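Local coordinates for thermospermine synthase (Medicago truncatula, PDB 6BQ6), which probably transfers an aminopropyl group from decarboxylated S-adenosylmethionine to spermidine, giving the tetraamine thermospermine and methylthioadenosine, at residues Asn104-Gly109 with Lys165-Gly170. Sequence-based numbering, arbitrary orientation. Where two conformers were deposited one is given.
Sequences NVFIMG and KAELEG
Leu168 lays its CD2 methyl over the middle of the Phe106 ring, 3.8 Å from the ring centroid and only 4° off the normal, a CH-pi contact made almost squarely on the face. The branch carbon Leu168 CG lies by the outer end of the ring, 3.9 Å from Phe106 CE1. Phe106 already directs its CB at the helix, and with CG anti to the backbone N (chi1 -173°) the ring extends in among the helix side chains. A flat, apolar ring suits this buried strand position, giving the leucine a face and its other neighbours an edge. Glu167 comes from another direction: its CG meets that edge near the plane, 3.9 Å from Phe106 CE2. The chain then bends at chi2 (64°), and the carboxylate is taken up by Asn162 and Lys171; glutamate thus offers methylenes to the core while its charge finds polar mates. Met108 also puts its CG at the ring edge, and its SD stands 4.4 Å from Leu168 CD1, a more distant apolar approach that an unbranched thioether can make. Replacing Phe106 with an alanine is likely to take the face from under the Leu168 methyl and leave a gap between strand and helix. The contact helps pack helix 164-169 on interior strand 104-107, flanked by parallel strands 127-132 and 175-181, in the Rossmann-like sheet of the spermidine/spermine synthase family; Met108 lies beside the adenosine-binding residue Ala164.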
ATOM      1  N   ASN B 104      -4.499  10.490 -45.416  0.50 20.97           N
ATOM      2  CA  ASN B 104      -3.310   9.727 -45.124  0.50 21.08           C
ATOM      3  C   ASN B 104      -2.749  10.200 -43.783  0.50 20.55           C
ATOM      4  O   ASN B 104      -2.406  11.383 -43.645  0.50 20.61           O
ATOM      5  CB  ASN B 104      -2.304   9.914 -46.242  0.50 22.08           C
ATOM      6  CG  ASN B 104      -2.741   9.223 -47.539  0.50 23.00           C
ATOM      7  OD1 ASN B 104      -3.395   9.828 -48.418  0.50 25.31           O
ATOM      8  ND2 ASN B 104      -2.431   7.957 -47.654  0.50 23.74           N
ATOM      9  N   VAL B 105      -2.695   9.280 -42.815  0.50 20.22           N
ATOM     10  CA  VAL B 105      -2.212   9.599 -41.476  0.50 19.89           C
ATOM     11  C   VAL B 105      -1.123   8.664 -40.979  0.50 19.18           C
ATOM     12  O   VAL B 105      -1.148   7.466 -41.214  0.50 19.18           O
ATOM     13  CB  VAL B 105      -3.356   9.594 -40.452  0.50 19.72           C
ATOM     14  CG1 VAL B 105      -3.990   8.224 -40.374  0.50 20.11           C
ATOM     15  CG2 VAL B 105      -2.866   9.978 -39.067  0.50 20.09           C
ATOM     16  N   PHE B 106      -0.167   9.240 -40.266  1.00 18.64           N
ATOM     17  CA  PHE B 106       0.959   8.520 -39.682  1.00 18.66           C
ATOM     18  C   PHE B 106       0.868   8.623 -38.158  1.00 17.94           C
ATOM     19  O   PHE B 106       0.705   9.721 -37.646  1.00 18.52           O
ATOM     20  CB  PHE B 106       2.253   9.179 -40.158  1.00 19.86           C
ATOM     21  CG  PHE B 106       3.498   8.458 -39.770  1.00 20.32           C
ATOM     22  CD1 PHE B 106       4.130   8.748 -38.601  1.00 20.67           C
ATOM     23  CD2 PHE B 106       4.105   7.570 -40.659  1.00 21.24           C
ATOM     24  CE1 PHE B 106       5.291   8.090 -38.228  1.00 21.07           C
ATOM     25  CE2 PHE B 106       5.301   6.924 -40.326  1.00 21.36           C
ATOM     26  CZ  PHE B 106       5.907   7.195 -39.123  1.00 21.35           C
ATOM     27  N   ILE B 107       0.919   7.482 -37.492  1.00 17.71           N
ATOM     28  CA  ILE B 107       0.938   7.450 -36.024  1.00 18.10           C
ATOM     29  C   ILE B 107       2.370   7.204 -35.533  1.00 18.68           C
ATOM     30  O   ILE B 107       2.956   6.164 -35.867  1.00 18.69           O
ATOM     31  CB  ILE B 107       0.071   6.357 -35.432  1.00 17.69           C
ATOM     32  CG1 ILE B 107      -1.373   6.388 -35.986  1.00 17.94           C
ATOM     33  CG2 ILE B 107       0.047   6.551 -33.910  1.00 18.17           C
ATOM     34  CD1 ILE B 107      -2.135   5.090 -35.776  1.00 18.25           C
ATOM     35  N   MET B 108       2.948   8.126 -34.732  1.00 18.51           N
ATOM     36  CA  MET B 108       4.153   7.843 -33.999  1.00 20.11           C
ATOM     37  C   MET B 108       3.780   7.143 -32.723  1.00 20.47           C
ATOM     38  O   MET B 108       3.192   7.779 -31.829  1.00 19.83           O
ATOM     39  CB  MET B 108       4.920   9.140 -33.685  1.00 20.97           C
ATOM     40  CG  MET B 108       5.040  10.067 -34.869  1.00 22.26           C
ATOM     41  SD  MET B 108       6.252  11.348 -34.507  1.00 25.91           S
ATOM     42  CE  MET B 108       5.502  12.234 -33.157  1.00 24.53           C
ATOM     43  N   GLY B 109       4.070   5.851 -32.635  1.00 20.30           N
ATOM     44  CA  GLY B 109       3.725   5.024 -31.469  1.00 21.85           C
ATOM     45  C   GLY B 109       2.398   4.373 -31.698  1.00 23.30           C
ATOM     46  O   GLY B 109       2.171   3.739 -32.701  1.00 25.87           O
ATOM     47  N   LYS B 165      11.261   8.750 -36.061  1.00 27.08           N
ATOM     48  CA  LYS B 165      12.128   9.739 -36.722  1.00 27.85           C
ATOM     49  C   LYS B 165      12.807   9.132 -37.906  1.00 27.03           C
ATOM     50  O   LYS B 165      12.850   9.739 -38.980  1.00 27.76           O
ATOM     51  CB  LYS B 165      13.189  10.355 -35.755  1.00 30.14           C
ATOM     52  CG  LYS B 165      14.146  11.324 -36.426  1.00 34.47           C
ATOM     53  CD  LYS B 165      15.150  11.888 -35.412  1.00 36.80           C
ATOM     54  CE  LYS B 165      16.452  12.357 -36.058  1.00 40.92           C
ATOM     55  NZ  LYS B 165      16.333  13.742 -36.549  1.00 43.25           N
ATOM     56  N   ALA B 166      13.369   7.946 -37.726  1.00 27.56           N
ATOM     57  CA  ALA B 166      14.001   7.232 -38.833  1.00 27.82           C
ATOM     58  C   ALA B 166      13.038   6.939 -39.946  1.00 27.91           C
ATOM     59  O   ALA B 166      13.376   7.118 -41.129  1.00 28.91           O
ATOM     60  CB  ALA B 166      14.594   5.923 -38.320  1.00 29.35           C
ATOM     61  N   GLU B 167      11.837   6.479 -39.577  1.00 26.29           N
ATOM     62  CA  GLU B 167      10.818   6.156 -40.589  1.00 26.52           C
ATOM     63  C   GLU B 167      10.398   7.357 -41.422  1.00 25.97           C
ATOM     64  O   GLU B 167      10.413   7.293 -42.657  1.00 25.55           O
ATOM     65  CB  GLU B 167       9.594   5.534 -39.939  1.00 26.92           C
ATOM     66  CG  GLU B 167       8.585   4.972 -40.891  1.00 26.66           C
ATOM     67  CD  GLU B 167       9.095   3.806 -41.731  1.00 28.77           C
ATOM     68  OE1 GLU B 167      10.092   3.175 -41.327  1.00 28.48           O
ATOM     69  OE2 GLU B 167       8.432   3.489 -42.761  1.00 30.24           O
ATOM     70  N   LEU B 168      10.092   8.473 -40.755  1.00 25.21           N
ATOM     71  CA  LEU B 168       9.695   9.695 -41.465  1.00 26.64           C
ATOM     72  C   LEU B 168      10.822  10.243 -42.358  1.00 28.64           C
ATOM     73  O   LEU B 168      10.567  10.636 -43.494  1.00 29.08           O
ATOM     74  CB  LEU B 168       9.238  10.779 -40.499  1.00 26.30           C
ATOM     75  CG  LEU B 168       7.868  10.515 -39.833  1.00 25.76           C
ATOM     76  CD1 LEU B 168       7.652  11.424 -38.631  1.00 26.52           C
ATOM     77  CD2 LEU B 168       6.743  10.692 -40.832  1.00 25.36           C
ATOM     78  N   GLU B 169      12.032  10.270 -41.820  1.00 30.36           N
ATOM     79  CA  GLU B 169      13.182  10.845 -42.534  1.00 33.37           C
ATOM     80  C   GLU B 169      13.546  10.034 -43.741  1.00 34.46           C
ATOM     81  O   GLU B 169      14.012  10.602 -44.721  1.00 37.09           O
ATOM     82  CB  GLU B 169      14.410  10.922 -41.638  1.00 37.45           C
ATOM     83  CG  GLU B 169      14.270  12.045 -40.670  1.00 40.09           C
ATOM     84  CD  GLU B 169      15.554  12.446 -39.979  1.00 45.35           C
ATOM     85  OE1 GLU B 169      16.402  11.561 -39.708  1.00 43.87           O
ATOM     86  OE2 GLU B 169      15.646  13.672 -39.680  1.00 48.08           O
ATOM     87  N   GLY B 170      13.336   8.724 -43.668  1.00 32.45           N
ATOM     88  CA  GLY B 170      13.735   7.811 -44.733  1.00 33.12           C
ATOM     89  C   GLY B 170      12.826   7.699 -45.922  1.00 33.31           C
ATOM     90  O   GLY B 170      13.164   7.006 -46.881  1.00 34.94           O
TER